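Local coordinates for putative lipoprotein (Parabacteroides distasonis ATCC 8503, PDB 3JX8) that is of unknown function but, as a putative lipoprotein with adhesin-like head sequences, may bind lipid or serve in cell adhesion, at residues Glu51-Tyr56 with Tyr82-Thr87; Val117-Ile122 with Lys137-Glu142; Phe182-Ser187 with Gly208-Tyr213. All coordinates share one frame; numbering follows the deposited sequence.

How the contacts relate
From the N terminus the three contacts follow in series, and none nests in or crosses another. Contact 1 closes first, over 25 intervening residues. It ties the loop between strands 44-50 and 57-62 to strand 83-85, at the N-terminal side of the fold. Contact 2 then closes a 14-residue loop and pairs two successive coils of the parallel beta-solenoid. Contact 3 comes last, over 20 residues, and packs two different faces of the solenoid against each other across its interior. Contacts 2 and 3 reach the same run of parallel strands, with centres about 20 Å apart. Contact 1 lies on the opposite side of the chain's centre from both.

Contact 1. Residues Glu51-Tyr56 with Tyr82-Thr87; sequences ENLFDY and YDLRPT
Y56 and Y82 form a T-shaped (edge-to-face) stack. The ring of Y56 turns its edge to one face of the Y82 ring. Y56 CD2 stands 3.5 Å above the plane of the Y82 ring, over its centre. The ring centroids of Y56 and Y82 are 4.8 Å apart, and the planes meet at 78°. The edge of the Y56 ring also has the backbone oxygens N52 O and L53 O near its plane. The hydroxyl of Y82 is hydrogen-bonded to the backbone nitrogen of K74, which anchors the far end of the ring.

Y56 holds CG anti to its carbonyl carbon (chi1 -62°). This sends the ring to Y82, while CB meets L84 CD2 at 3.6 Å. The methyl of L84 reaches the Y56 ring obliquely. L53 meets the chain just beyond strand 83-85. Its CD1 lies 3.5 Å from P86 CA and 3.6 Å from P86 CB, and the two side chains cross at about a right angle. The backbone turns here, and Y56 N gives a hydrogen bond to L53 O.

D83 and R85 form a salt bridge within their own strand. R85 uses two nitrogens, one for each carboxylate oxygen: NE is 3.0 Å from D83 OD1 and NH2 is 2.9 Å from D83 OD2. OD1 is met from above the carboxylate plane, and OD2 on its syn side.

The contact is a surface one, in the less regular N-terminal part of a beta-solenoid protein. L53, Y56 and Y82 all rest on I7 of strand 6-8, the parallel partner of strand 83-85. K71 makes backbone hydrogen bonds to both Y56 and Y82. P86 packs on I49 and D50 of strand 44-50, and F54 lies on V47 and I49 of that same strand.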
ATOM      1  N   GLU A  51     -27.522   7.389  24.666  1.00 24.79           N
ATOM      2  CA  GLU A  51     -28.843   6.930  24.255  1.00 24.68           C
ATOM      3  C   GLU A  51     -29.270   7.543  22.920  1.00 25.13           C
ATOM      4  O   GLU A  51     -29.937   6.895  22.106  1.00 25.30           O
ATOM      5  CB  GLU A  51     -29.892   7.218  25.329  1.00 24.54           C
ATOM      6  CG  GLU A  51     -30.129   8.696  25.577  1.00 24.76           C
ATOM      7  CD  GLU A  51     -30.969   8.998  26.821  1.00 25.09           C
ATOM      8  OE1 GLU A  51     -31.718   8.115  27.332  1.00 25.34           O
ATOM      9  OE2 GLU A  51     -30.896  10.168  27.242  1.00 22.70           O
ATOM     10  N   ASN A  52     -28.882   8.788  22.686  1.00 24.72           N
ATOM     11  CA  ASN A  52     -29.283   9.464  21.461  1.00 24.72           C
ATOM     12  C   ASN A  52     -28.600   8.921  20.189  1.00 24.87           C
ATOM     13  O   ASN A  52     -29.137   9.053  19.107  1.00 25.91           O
ATOM     14  CB  ASN A  52     -29.096  10.974  21.607  1.00 24.20           C
ATOM     15  CG  ASN A  52     -27.645  11.365  21.788  1.00 25.08           C
ATOM     16  OD1 ASN A  52     -26.925  10.779  22.584  1.00 23.20           O
ATOM     17  ND2 ASN A  52     -27.216  12.384  21.050  1.00 26.11           N
ATOM     18  N   LEU A  53     -27.459   8.264  20.318  1.00 24.81           N
ATOM     19  CA  LEU A  53     -26.707   7.831  19.155  1.00 24.12           C
ATOM     20  C   LEU A  53     -27.225   6.513  18.508  1.00 24.91           C
ATOM     21  O   LEU A  53     -26.937   6.256  17.326  1.00 24.07           O
ATOM     22  CB  LEU A  53     -25.227   7.735  19.521  1.00 23.70           C
ATOM     23  CG  LEU A  53     -24.593   9.072  19.932  1.00 23.16           C
ATOM     24  CD1 LEU A  53     -23.067   8.915  20.209  1.00 20.01           C
ATOM     25  CD2 LEU A  53     -24.893  10.186  18.897  1.00 21.36           C
ATOM     26  N   PHE A  54     -28.020   5.710  19.232  1.00 24.73           N
ATOM     27  CA  PHE A  54     -28.573   4.470  18.648  1.00 25.34           C
ATOM     28  C   PHE A  54     -29.375   4.723  17.370  1.00 24.92           C
ATOM     29  O   PHE A  54     -29.352   3.926  16.474  1.00 24.58           O
ATOM     30  CB  PHE A  54     -29.498   3.718  19.631  1.00 25.30           C
ATOM     31  CG  PHE A  54     -28.763   2.925  20.680  1.00 26.00           C
ATOM     32  CD1 PHE A  54     -28.100   1.764  20.345  1.00 25.56           C
ATOM     33  CD2 PHE A  54     -28.748   3.330  22.000  1.00 26.09           C
ATOM     34  CE1 PHE A  54     -27.421   1.020  21.301  1.00 25.19           C
ATOM     35  CE2 PHE A  54     -28.072   2.573  22.960  1.00 26.50           C
ATOM     36  CZ  PHE A  54     -27.406   1.428  22.599  1.00 24.64           C
ATOM     37  N   ASP A  55     -30.107   5.824  17.327  1.00 25.09           N
ATOM     38  CA  ASP A  55     -30.867   6.220  16.146  1.00 25.53           C
ATOM     39  C   ASP A  55     -29.995   6.443  14.919  1.00 25.40           C
ATOM     40  O   ASP A  55     -30.527   6.450  13.808  1.00 25.54           O
ATOM     41  CB  ASP A  55     -31.621   7.533  16.399  1.00 26.19           C
ATOM     42  CG  ASP A  55     -32.754   7.386  17.417  1.00 29.46           C
ATOM     43  OD1 ASP A  55     -33.256   6.246  17.568  1.00 35.22           O
ATOM     44  OD2 ASP A  55     -33.112   8.392  18.097  1.00 29.01           O
ATOM     45  N   TYR A  56     -28.691   6.636  15.121  1.00 24.68           N
ATOM     46  CA  TYR A  56     -27.751   6.897  14.037  1.00 24.81           C
ATOM     47  C   TYR A  56     -26.859   5.712  13.699  1.00 24.93           C
ATOM     48  O   TYR A  56     -25.955   5.848  12.899  1.00 25.21           O
ATOM     49  CB  TYR A  56     -26.886   8.097  14.405  1.00 24.61           C
ATOM     50  CG  TYR A  56     -27.701   9.342  14.569  1.00 25.71           C
ATOM     51  CD1 TYR A  56     -28.254   9.667  15.801  1.00 27.45           C
ATOM     52  CD2 TYR A  56     -27.967  10.188  13.487  1.00 27.24           C
ATOM     53  CE1 TYR A  56     -29.033  10.799  15.970  1.00 26.46           C
ATOM     54  CE2 TYR A  56     -28.741  11.321  13.654  1.00 27.44           C
ATOM     55  CZ  TYR A  56     -29.258  11.615  14.916  1.00 27.63           C
ATOM     56  OH  TYR A  56     -30.024  12.721  15.132  1.00 31.26           O
ATOM     57  N   TYR A  82     -22.889   9.533   9.208  1.00 26.89           N
ATOM     58  CA  TYR A  82     -22.816  10.429  10.354  1.00 26.36           C
ATOM     59  C   TYR A  82     -21.486  10.300  11.074  1.00 26.33           C
ATOM     60  O   TYR A  82     -20.902   9.234  11.156  1.00 26.01           O
ATOM     61  CB  TYR A  82     -23.925  10.156  11.365  1.00 26.57           C
ATOM     62  CG  TYR A  82     -25.283  10.435  10.833  1.00 26.01           C
ATOM     63  CD1 TYR A  82     -25.782  11.728  10.809  1.00 25.75           C
ATOM     64  CD2 TYR A  82     -26.062   9.417  10.314  1.00 26.14           C
ATOM     65  CE1 TYR A  82     -27.027  11.995  10.298  1.00 26.15           C
ATOM     66  CE2 TYR A  82     -27.325   9.671   9.808  1.00 24.95           C
ATOM     67  CZ  TYR A  82     -27.797  10.965   9.804  1.00 26.37           C
ATOM     68  OH  TYR A  82     -29.045  11.243   9.308  1.00 27.26           O
ATOM     69  N   ASP A  83     -21.049  11.413  11.622  1.00 27.17           N
ATOM     70  CA  ASP A  83     -19.858  11.519  12.442  1.00 28.27           C
ATOM     71  C   ASP A  83     -20.314  11.550  13.919  1.00 27.87           C
ATOM     72  O   ASP A  83     -20.741  12.579  14.446  1.00 27.90           O
ATOM     73  CB  ASP A  83     -19.175  12.819  12.040  1.00 29.21           C
ATOM     74  CG  ASP A  83     -17.979  13.160  12.899  1.00 32.39           C
ATOM     75  OD1 ASP A  83     -17.465  12.305  13.668  1.00 34.54           O
ATOM     76  OD2 ASP A  83     -17.557  14.328  12.769  1.00 36.93           O
ATOM     77  N   LEU A  84     -20.261  10.398  14.562  1.00 27.95           N
ATOM     78  CA  LEU A  84     -20.805  10.255  15.897  1.00 27.70           C
ATOM     79  C   LEU A  84     -19.698  10.574  16.906  1.00 28.27           C
ATOM     80  O   LEU A  84     -18.570  10.139  16.742  1.00 27.72           O
ATOM     81  CB  LEU A  84     -21.337   8.842  16.095  1.00 27.37           C
ATOM     82  CG  LEU A  84     -22.348   8.348  15.041  1.00 26.43           C
ATOM     83  CD1 LEU A  84     -22.866   6.966  15.369  1.00 24.95           C
ATOM     84  CD2 LEU A  84     -23.488   9.286  14.865  1.00 25.14           C
ATOM     85  N   ARG A  85     -20.027  11.356  17.931  1.00 28.01           N
ATOM     86  CA  ARG A  85     -19.083  11.648  18.994  1.00 28.31           C
ATOM     87  C   ARG A  85     -19.659  11.151  20.319  1.00 27.19           C
ATOM     88  O   ARG A  85     -20.255  11.938  21.062  1.00 27.18           O
ATOM     89  CB  ARG A  85     -18.802  13.156  19.072  1.00 28.92           C
ATOM     90  CG  ARG A  85     -18.348  13.788  17.777  1.00 30.89           C
ATOM     91  CD  ARG A  85     -17.068  13.224  17.277  1.00 33.27           C
ATOM     92  NE  ARG A  85     -16.679  13.898  16.039  1.00 38.75           N
ATOM     93  CZ  ARG A  85     -16.103  15.108  15.952  1.00 41.42           C
ATOM     94  NH1 ARG A  85     -15.795  15.812  17.028  1.00 43.50           N
ATOM     95  NH2 ARG A  85     -15.817  15.621  14.764  1.00 41.24           N
ATOM     96  N   PRO A  86     -19.503   9.852  20.608  1.00 26.38           N
ATOM     97  CA  PRO A  86     -20.003   9.320  21.867  1.00 26.45           C
ATOM     98  C   PRO A  86     -19.163   9.746  23.052  1.00 26.00           C
ATOM     99  O   PRO A  86     -18.001  10.072  22.886  1.00 25.56           O
ATOM    100  CB  PRO A  86     -19.921   7.798  21.673  1.00 26.32           C
ATOM    101  CG  PRO A  86     -18.962   7.590  20.622  1.00 26.79           C
ATOM    102  CD  PRO A  86     -19.007   8.780  19.734  1.00 26.54           C
ATOM    103  N   THR A  87     -19.774   9.776  24.236  1.00 25.76           N
ATOM    104  CA  THR A  87     -19.035   9.943  25.477  1.00 25.54           C
ATOM    105  C   THR A  87     -18.615   8.565  26.004  1.00 25.60           C
ATOM    106  O   THR A  87     -17.663   8.475  26.748  1.00 26.09           O
ATOM    107  CB  THR A  87     -19.827  10.738  26.530  1.00 25.74           C
ATOM    108  OG1 THR A  87     -21.008  10.035  26.897  1.00 25.04           O
ATOM    109  CG2 THR A  87     -20.210  12.111  25.986  1.00 24.75           C
TER

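Contact 2. Residues Val117-Ile122 with Lys137-Glu142; sequences VNRMEI and KGYKLE
E142, V117 and Y139 give up the most surface where two successive coils of the parallel beta-solenoid stack. Corresponding residues are 21 apart, and strands 120-122 and 140-142 run parallel, 8° apart. V117 is gripped at both ends of its backbone. V117 N donates to K137 O at 2.8 Å, and V117 O accepts from Y139 N. Its CG2 packs on the K137 carbonyl oxygen, and the side chain also touches L158, one coil beyond K137.

The backbone turns a corner at N118 and R119 in one coil and at G138 and Y139 in the next. Y139 holds CG anti to its backbone N (chi1 175°). The ring thus runs alongside N118 and R119 and points the same way. N118 O lies at its edge, in plane. The R119 guanidinium turns one face to the ring's CD2, and NE comes 3.8 Å from Y139 CE2.

E142 extends beside E121. Their carboxylates are stacked, with planes 9° apart and E121 OE1 4.0 Å from E142 OE2. The two charges may raise each other's pKa. N123 ND2 holds E121 OE2, and N144 ND2 holds E142 OE2. A water bridges the pair, donating to E121 OE1 at 3.1 Å and to E142 OE1 at 2.8 Å.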
ATOM      1  N   VAL A 117      -8.376 -21.320  15.692  1.00 29.31           N
ATOM      2  CA  VAL A 117      -8.747 -20.841  14.358  1.00 28.63           C
ATOM      3  C   VAL A 117      -8.424 -21.857  13.285  1.00 28.92           C
ATOM      4  O   VAL A 117      -7.426 -22.577  13.357  1.00 28.94           O
ATOM      5  CB  VAL A 117      -8.036 -19.505  13.968  1.00 28.91           C
ATOM      6  CG1 VAL A 117      -8.324 -18.404  15.003  1.00 28.98           C
ATOM      7  CG2 VAL A 117      -6.557 -19.710  13.810  1.00 26.96           C
ATOM      8  N   ASN A 118      -9.280 -21.892  12.276  1.00 28.92           N
ATOM      9  CA  ASN A 118      -8.982 -22.551  11.029  1.00 29.45           C
ATOM     10  C   ASN A 118      -8.361 -21.472  10.124  1.00 29.54           C
ATOM     11  O   ASN A 118      -7.140 -21.385  10.033  1.00 28.95           O
ATOM     12  CB  ASN A 118     -10.245 -23.171  10.456  1.00 29.51           C
ATOM     13  CG  ASN A 118     -10.039 -23.751   9.074  1.00 30.97           C
ATOM     14  OD1 ASN A 118      -8.913 -23.994   8.630  1.00 31.66           O
ATOM     15  ND2 ASN A 118     -11.144 -23.974   8.377  1.00 31.88           N
ATOM     16  N   ARG A 119      -9.192 -20.641   9.494  1.00 29.65           N
ATOM     17  CA  ARG A 119      -8.700 -19.420   8.856  1.00 30.54           C
ATOM     18  C   ARG A 119      -9.326 -18.212   9.469  1.00 29.03           C
ATOM     19  O   ARG A 119     -10.544 -18.052   9.393  1.00 29.23           O
ATOM     20  CB  ARG A 119      -8.991 -19.391   7.358  1.00 31.47           C
ATOM     21  CG  ARG A 119      -8.096 -20.328   6.620  1.00 36.74           C
ATOM     22  CD  ARG A 119      -8.505 -20.513   5.167  1.00 44.17           C
ATOM     23  NE  ARG A 119      -8.022 -21.808   4.665  1.00 49.24           N
ATOM     24  CZ  ARG A 119      -8.692 -22.961   4.755  1.00 54.00           C
ATOM     25  NH1 ARG A 119      -9.911 -23.017   5.299  1.00 55.22           N
ATOM     26  NH2 ARG A 119      -8.141 -24.080   4.280  1.00 56.82           N
HETATM   27  N   MSE A 120      -8.490 -17.362  10.058  1.00 27.58           N
HETATM   28  CA  MSE A 120      -8.915 -16.063  10.535  1.00 26.39           C
HETATM   29  C   MSE A 120      -8.223 -14.933   9.740  1.00 26.44           C
HETATM   30  O   MSE A 120      -6.983 -14.834   9.711  1.00 25.66           O
HETATM   31  CB  MSE A 120      -8.660 -15.913  12.030  1.00 25.34           C
HETATM   32  CG  MSE A 120      -9.202 -14.571  12.574  1.00 25.40           C
HETATM   33 SE   MSE A 120      -8.773 -14.287  14.428  0.75 26.86          SE
HETATM   34  CE  MSE A 120     -10.363 -15.197  15.153  1.00 20.03           C
ATOM     35  N   GLU A 121      -9.042 -14.079   9.129  1.00 26.10           N
ATOM     36  CA  GLU A 121      -8.563 -12.903   8.399  1.00 27.07           C
ATOM     37  C   GLU A 121      -8.993 -11.608   9.083  1.00 26.66           C
ATOM     38  O   GLU A 121     -10.191 -11.356   9.256  1.00 25.82           O
ATOM     39  CB  GLU A 121      -9.130 -12.925   6.987  1.00 27.23           C
ATOM     40  CG  GLU A 121      -8.637 -11.801   6.107  1.00 30.89           C
ATOM     41  CD  GLU A 121      -9.179 -11.902   4.709  1.00 32.93           C
ATOM     42  OE1 GLU A 121      -9.120 -12.999   4.125  1.00 36.58           O
ATOM     43  OE2 GLU A 121      -9.680 -10.900   4.200  1.00 34.07           O
ATOM     44  N   ILE A 122      -8.016 -10.801   9.473  1.00 27.21           N
ATOM     45  CA  ILE A 122      -8.242  -9.475  10.063  1.00 28.03           C
ATOM     46  C   ILE A 122      -7.871  -8.380   9.062  1.00 28.76           C
ATOM     47  O   ILE A 122      -6.726  -8.336   8.572  1.00 28.99           O
ATOM     48  CB  ILE A 122      -7.383  -9.281  11.306  1.00 28.19           C
ATOM     49  CG1 ILE A 122      -7.678 -10.375  12.314  1.00 30.40           C
ATOM     50  CG2 ILE A 122      -7.646  -7.933  11.960  1.00 28.17           C
ATOM     51  CD1 ILE A 122      -7.106 -10.072  13.627  1.00 34.37           C
ATOM     52  N   LYS A 137      -4.382 -20.316  18.182  1.00 28.73           N
ATOM     53  CA  LYS A 137      -3.773 -21.546  17.719  1.00 29.52           C
ATOM     54  C   LYS A 137      -4.571 -22.106  16.568  1.00 28.74           C
ATOM     55  O   LYS A 137      -5.792 -22.101  16.604  1.00 28.98           O
ATOM     56  CB  LYS A 137      -3.736 -22.525  18.879  1.00 30.21           C
ATOM     57  CG  LYS A 137      -3.244 -23.899  18.559  1.00 34.88           C
ATOM     58  CD  LYS A 137      -3.051 -24.735  19.857  1.00 39.52           C
ATOM     59  CE  LYS A 137      -2.374 -26.090  19.583  1.00 41.96           C
ATOM     60  NZ  LYS A 137      -2.548 -27.056  20.740  1.00 45.27           N
ATOM     61  N   GLY A 138      -3.887 -22.576  15.531  1.00 28.32           N
ATOM     62  CA  GLY A 138      -4.571 -23.147  14.381  1.00 27.41           C
ATOM     63  C   GLY A 138      -3.833 -23.056  13.058  1.00 27.39           C
ATOM     64  O   GLY A 138      -2.594 -22.963  13.009  1.00 26.78           O
ATOM     65  N   TYR A 139      -4.606 -23.073  11.972  1.00 26.96           N
ATOM     66  CA  TYR A 139      -4.034 -23.202  10.649  1.00 27.14           C
ATOM     67  C   TYR A 139      -3.498 -21.894  10.075  1.00 27.05           C
ATOM     68  O   TYR A 139      -2.317 -21.800   9.768  1.00 26.80           O
ATOM     69  CB  TYR A 139      -5.036 -23.851   9.712  1.00 26.81           C
ATOM     70  CG  TYR A 139      -4.583 -23.916   8.275  1.00 30.08           C
ATOM     71  CD1 TYR A 139      -3.590 -24.802   7.873  1.00 31.37           C
ATOM     72  CD2 TYR A 139      -5.167 -23.096   7.306  1.00 33.98           C
ATOM     73  CE1 TYR A 139      -3.185 -24.874   6.538  1.00 33.00           C
ATOM     74  CE2 TYR A 139      -4.779 -23.159   5.984  1.00 35.70           C
ATOM     75  CZ  TYR A 139      -3.785 -24.054   5.602  1.00 35.80           C
ATOM     76  OH  TYR A 139      -3.398 -24.096   4.276  1.00 38.52           O
ATOM     77  N   LYS A 140      -4.355 -20.894   9.938  1.00 27.44           N
ATOM     78  CA  LYS A 140      -3.959 -19.658   9.283  1.00 28.03           C
ATOM     79  C   LYS A 140      -4.530 -18.391   9.913  1.00 27.17           C
ATOM     80  O   LYS A 140      -5.742 -18.297  10.169  1.00 27.36           O
ATOM     81  CB  LYS A 140      -4.312 -19.725   7.803  1.00 29.15           C
ATOM     82  CG  LYS A 140      -3.945 -18.458   7.064  1.00 33.13           C
ATOM     83  CD  LYS A 140      -3.821 -18.630   5.570  1.00 38.19           C
ATOM     84  CE  LYS A 140      -3.296 -17.288   4.928  1.00 41.40           C
ATOM     85  NZ  LYS A 140      -2.662 -17.499   3.567  1.00 44.16           N
ATOM     86  N   LEU A 141      -3.643 -17.439  10.204  1.00 26.23           N
ATOM     87  CA  LEU A 141      -4.020 -16.077  10.560  1.00 25.56           C
ATOM     88  C   LEU A 141      -3.489 -15.093   9.499  1.00 26.70           C
ATOM     89  O   LEU A 141      -2.298 -15.115   9.123  1.00 25.51           O
ATOM     90  CB  LEU A 141      -3.474 -15.685  11.920  1.00 24.94           C
ATOM     91  CG  LEU A 141      -3.792 -14.249  12.414  1.00 24.10           C
ATOM     92  CD1 LEU A 141      -5.314 -14.015  12.588  1.00 20.42           C
ATOM     93  CD2 LEU A 141      -3.017 -13.960  13.714  1.00 21.65           C
ATOM     94  N   GLU A 142      -4.367 -14.209   9.044  1.00 27.78           N
ATOM     95  CA  GLU A 142      -3.984 -13.136   8.128  1.00 29.61           C
ATOM     96  C   GLU A 142      -4.325 -11.799   8.778  1.00 30.14           C
ATOM     97  O   GLU A 142      -5.454 -11.602   9.252  1.00 31.05           O
ATOM     98  CB  GLU A 142      -4.716 -13.328   6.825  1.00 30.04           C
ATOM     99  CG  GLU A 142      -4.204 -12.507   5.713  1.00 33.77           C
ATOM    100  CD  GLU A 142      -4.854 -12.836   4.382  1.00 36.12           C
ATOM    101  OE1 GLU A 142      -4.872 -14.023   4.003  1.00 41.63           O
ATOM    102  OE2 GLU A 142      -5.315 -11.897   3.701  1.00 37.81           O
TER
HETATM  103  O   HOH W   1      -5.606 -22.661   2.314  1.00 44.30           O
HETATM  104  O   HOH W   2      -7.251 -15.468   4.130  1.00 50.34           O

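Contact 3. Residues Phe182-Ser187 with Gly208-Tyr213; sequences FNVAGS and GEISVY
The interior of the beta-solenoid is filled here by F182 and V184 from one wall and I210 and V212 from the other. Strand 182-185 and strand 209-213 belong to different faces of the coil. They run nearly antiparallel, at 166°, and their axes come within 7.7 Å. The two strands are not neighbours in one sheet. Strand 209-213 sits one coil further on than strand 182-185, and the contact is diagonal. F182 and V184 also touch I190 of strand 189-192, in their own coil. I210 and V212 touch C202 of strand 200-205.

Alternation along the strands separates inside from outside. V184 points across to the other wall. N183 points away from it, and N183 OD1 is hydrogen-bonded to N203 ND2. A185 also points away and packs on A166 of the second subunit.

The side chains of V184 and I210 pass alongside, pointing opposite ways, with V184 CG2 3.8 Å from I210 CG1. V184 CG1 rests on the bare backbone of G208, 4.1 Å from its CA. Here the loop after strand 182-185 comes close, and the CA atoms of S187 and G208 are 4.0 Å apart.

F182 offers its ring edge to V212. F182 CE2 lies 3.9 Å from V212 CG2, near the ring plane. F182 CB is 4.0 Å from I210 CD1. I210 has an extended chain (chi2 177°), which carries its terminal methyl onto the opposite backbone, with I210 CD1 3.4 Å from F182 O.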
ATOM      1  N   PHE A 182       5.538 -11.590   5.466  1.00 22.92           N
ATOM      2  CA  PHE A 182       5.481 -10.219   5.969  1.00 23.20           C
ATOM      3  C   PHE A 182       5.689  -9.193   4.866  1.00 23.51           C
ATOM      4  O   PHE A 182       6.729  -9.194   4.180  1.00 24.11           O
ATOM      5  CB  PHE A 182       6.556 -10.011   7.017  1.00 22.98           C
ATOM      6  CG  PHE A 182       6.415 -10.889   8.210  1.00 23.35           C
ATOM      7  CD1 PHE A 182       5.229 -10.944   8.913  1.00 24.09           C
ATOM      8  CD2 PHE A 182       7.483 -11.633   8.672  1.00 23.97           C
ATOM      9  CE1 PHE A 182       5.105 -11.763  10.037  1.00 23.92           C
ATOM     10  CE2 PHE A 182       7.360 -12.440   9.809  1.00 25.23           C
ATOM     11  CZ  PHE A 182       6.160 -12.497  10.491  1.00 23.43           C
ATOM     12  N   ASN A 183       4.722  -8.297   4.707  1.00 23.37           N
ATOM     13  CA  ASN A 183       4.707  -7.360   3.595  1.00 23.33           C
ATOM     14  C   ASN A 183       4.429  -5.955   4.087  1.00 23.52           C
ATOM     15  O   ASN A 183       3.466  -5.734   4.824  1.00 23.90           O
ATOM     16  CB  ASN A 183       3.646  -7.758   2.609  1.00 23.41           C
ATOM     17  CG  ASN A 183       3.783  -9.171   2.182  1.00 25.85           C
ATOM     18  OD1 ASN A 183       4.577  -9.486   1.298  1.00 30.19           O
ATOM     19  ND2 ASN A 183       3.061 -10.067   2.851  1.00 30.91           N
ATOM     20  N   VAL A 184       5.301  -5.027   3.726  1.00 23.24           N
ATOM     21  CA  VAL A 184       5.097  -3.608   3.991  1.00 22.86           C
ATOM     22  C   VAL A 184       5.148  -2.779   2.690  1.00 23.33           C
ATOM     23  O   VAL A 184       6.125  -2.866   1.930  1.00 22.97           O
ATOM     24  CB  VAL A 184       6.154  -3.087   4.967  1.00 22.43           C
ATOM     25  CG1 VAL A 184       5.961  -1.586   5.180  1.00 21.99           C
ATOM     26  CG2 VAL A 184       6.064  -3.864   6.267  1.00 19.64           C
ATOM     27  N   ALA A 185       4.099  -1.984   2.437  1.00 23.69           N
ATOM     28  CA  ALA A 185       4.076  -1.031   1.330  1.00 23.36           C
ATOM     29  C   ALA A 185       3.838   0.343   1.933  1.00 24.22           C
ATOM     30  O   ALA A 185       2.690   0.782   2.089  1.00 25.97           O
ATOM     31  CB  ALA A 185       2.985  -1.386   0.322  1.00 22.63           C
ATOM     32  N   GLY A 186       4.914   1.039   2.247  1.00 23.73           N
ATOM     33  CA  GLY A 186       4.834   2.331   2.903  1.00 23.84           C
ATOM     34  C   GLY A 186       5.915   2.459   3.959  1.00 23.73           C
ATOM     35  O   GLY A 186       6.904   1.741   3.931  1.00 22.93           O
ATOM     36  N   SER A 187       5.702   3.358   4.910  1.00 23.72           N
ATOM     37  CA  SER A 187       6.731   3.692   5.893  1.00 24.63           C
ATOM     38  C   SER A 187       6.565   2.903   7.175  1.00 24.02           C
ATOM     39  O   SER A 187       7.374   3.029   8.058  1.00 23.62           O
ATOM     40  CB  SER A 187       6.725   5.200   6.183  1.00 24.32           C
ATOM     41  OG  SER A 187       5.474   5.611   6.712  1.00 27.99           O
ATOM     42  N   GLY A 208       9.640   1.383   4.606  1.00 22.81           N
ATOM     43  CA  GLY A 208       9.288   0.650   5.807  1.00 22.91           C
ATOM     44  C   GLY A 208      10.321  -0.338   6.323  1.00 23.48           C
ATOM     45  O   GLY A 208      11.407  -0.489   5.745  1.00 22.23           O
ATOM     46  N   GLU A 209       9.915  -1.084   7.354  1.00 23.79           N
ATOM     47  CA  GLU A 209      10.800  -1.933   8.123  1.00 25.11           C
ATOM     48  C   GLU A 209      10.148  -3.218   8.596  1.00 23.60           C
ATOM     49  O   GLU A 209       8.984  -3.219   9.012  1.00 23.68           O
ATOM     50  CB  GLU A 209      11.201  -1.146   9.358  1.00 26.16           C
ATOM     51  CG  GLU A 209      12.509  -1.467   9.916  1.00 32.59           C
ATOM     52  CD  GLU A 209      13.095  -0.295  10.709  1.00 38.27           C
ATOM     53  OE1 GLU A 209      13.305  -0.477  11.905  1.00 41.58           O
ATOM     54  OE2 GLU A 209      13.328   0.801  10.131  1.00 43.15           O
ATOM     55  N   ILE A 210      10.914  -4.299   8.560  1.00 22.14           N
ATOM     56  CA  ILE A 210      10.496  -5.593   9.092  1.00 21.15           C
ATOM     57  C   ILE A 210      11.604  -6.158   9.965  1.00 21.20           C
ATOM     58  O   ILE A 210      12.786  -6.168   9.576  1.00 21.12           O
ATOM     59  CB  ILE A 210      10.189  -6.603   7.981  1.00 21.13           C
ATOM     60  CG1 ILE A 210       9.116  -6.052   7.022  1.00 19.75           C
ATOM     61  CG2 ILE A 210       9.824  -8.028   8.598  1.00 17.78           C
ATOM     62  CD1 ILE A 210       8.807  -7.000   5.799  1.00 18.94           C
ATOM     63  N   SER A 211      11.226  -6.623  11.145  1.00 20.96           N
ATOM     64  CA  SER A 211      12.125  -7.383  12.016  1.00 21.81           C
ATOM     65  C   SER A 211      11.642  -8.816  12.084  1.00 22.27           C
ATOM     66  O   SER A 211      10.538  -9.065  12.570  1.00 23.15           O
ATOM     67  CB  SER A 211      12.148  -6.787  13.409  1.00 21.35           C
ATOM     68  OG  SER A 211      12.620  -5.447  13.349  1.00 21.82           O
ATOM     69  N   VAL A 212      12.458  -9.758  11.609  1.00 22.52           N
ATOM     70  CA  VAL A 212      12.021 -11.126  11.436  1.00 21.94           C
ATOM     71  C   VAL A 212      12.952 -12.094  12.144  1.00 23.11           C
ATOM     72  O   VAL A 212      14.149 -11.831  12.282  1.00 22.84           O
ATOM     73  CB  VAL A 212      11.901 -11.498   9.916  1.00 21.66           C
ATOM     74  CG1 VAL A 212      13.259 -11.318   9.191  1.00 19.14           C
ATOM     75  CG2 VAL A 212      11.273 -12.920   9.716  1.00 19.26           C
ATOM     76  N   TYR A 213      12.365 -13.209  12.595  1.00 23.57           N
ATOM     77  CA  TYR A 213      13.086 -14.335  13.167  1.00 23.71           C
ATOM     78  C   TYR A 213      12.647 -15.567  12.396  1.00 23.85           C
ATOM     79  O   TYR A 213      11.504 -16.000  12.512  1.00 24.07           O
ATOM     80  CB  TYR A 213      12.721 -14.454  14.635  1.00 24.67           C
ATOM     81  CG  TYR A 213      13.283 -15.618  15.423  1.00 25.51           C
ATOM     82  CD1 TYR A 213      14.413 -16.298  15.017  1.00 26.77           C
ATOM     83  CD2 TYR A 213      12.696 -15.986  16.644  1.00 28.08           C
ATOM     84  CE1 TYR A 213      14.931 -17.336  15.756  1.00 29.02           C
ATOM     85  CE2 TYR A 213      13.211 -17.016  17.408  1.00 28.78           C
ATOM     86  CZ  TYR A 213      14.333 -17.683  16.964  1.00 29.97           C
ATOM     87  OH  TYR A 213      14.865 -18.706  17.698  1.00 33.39           O
TER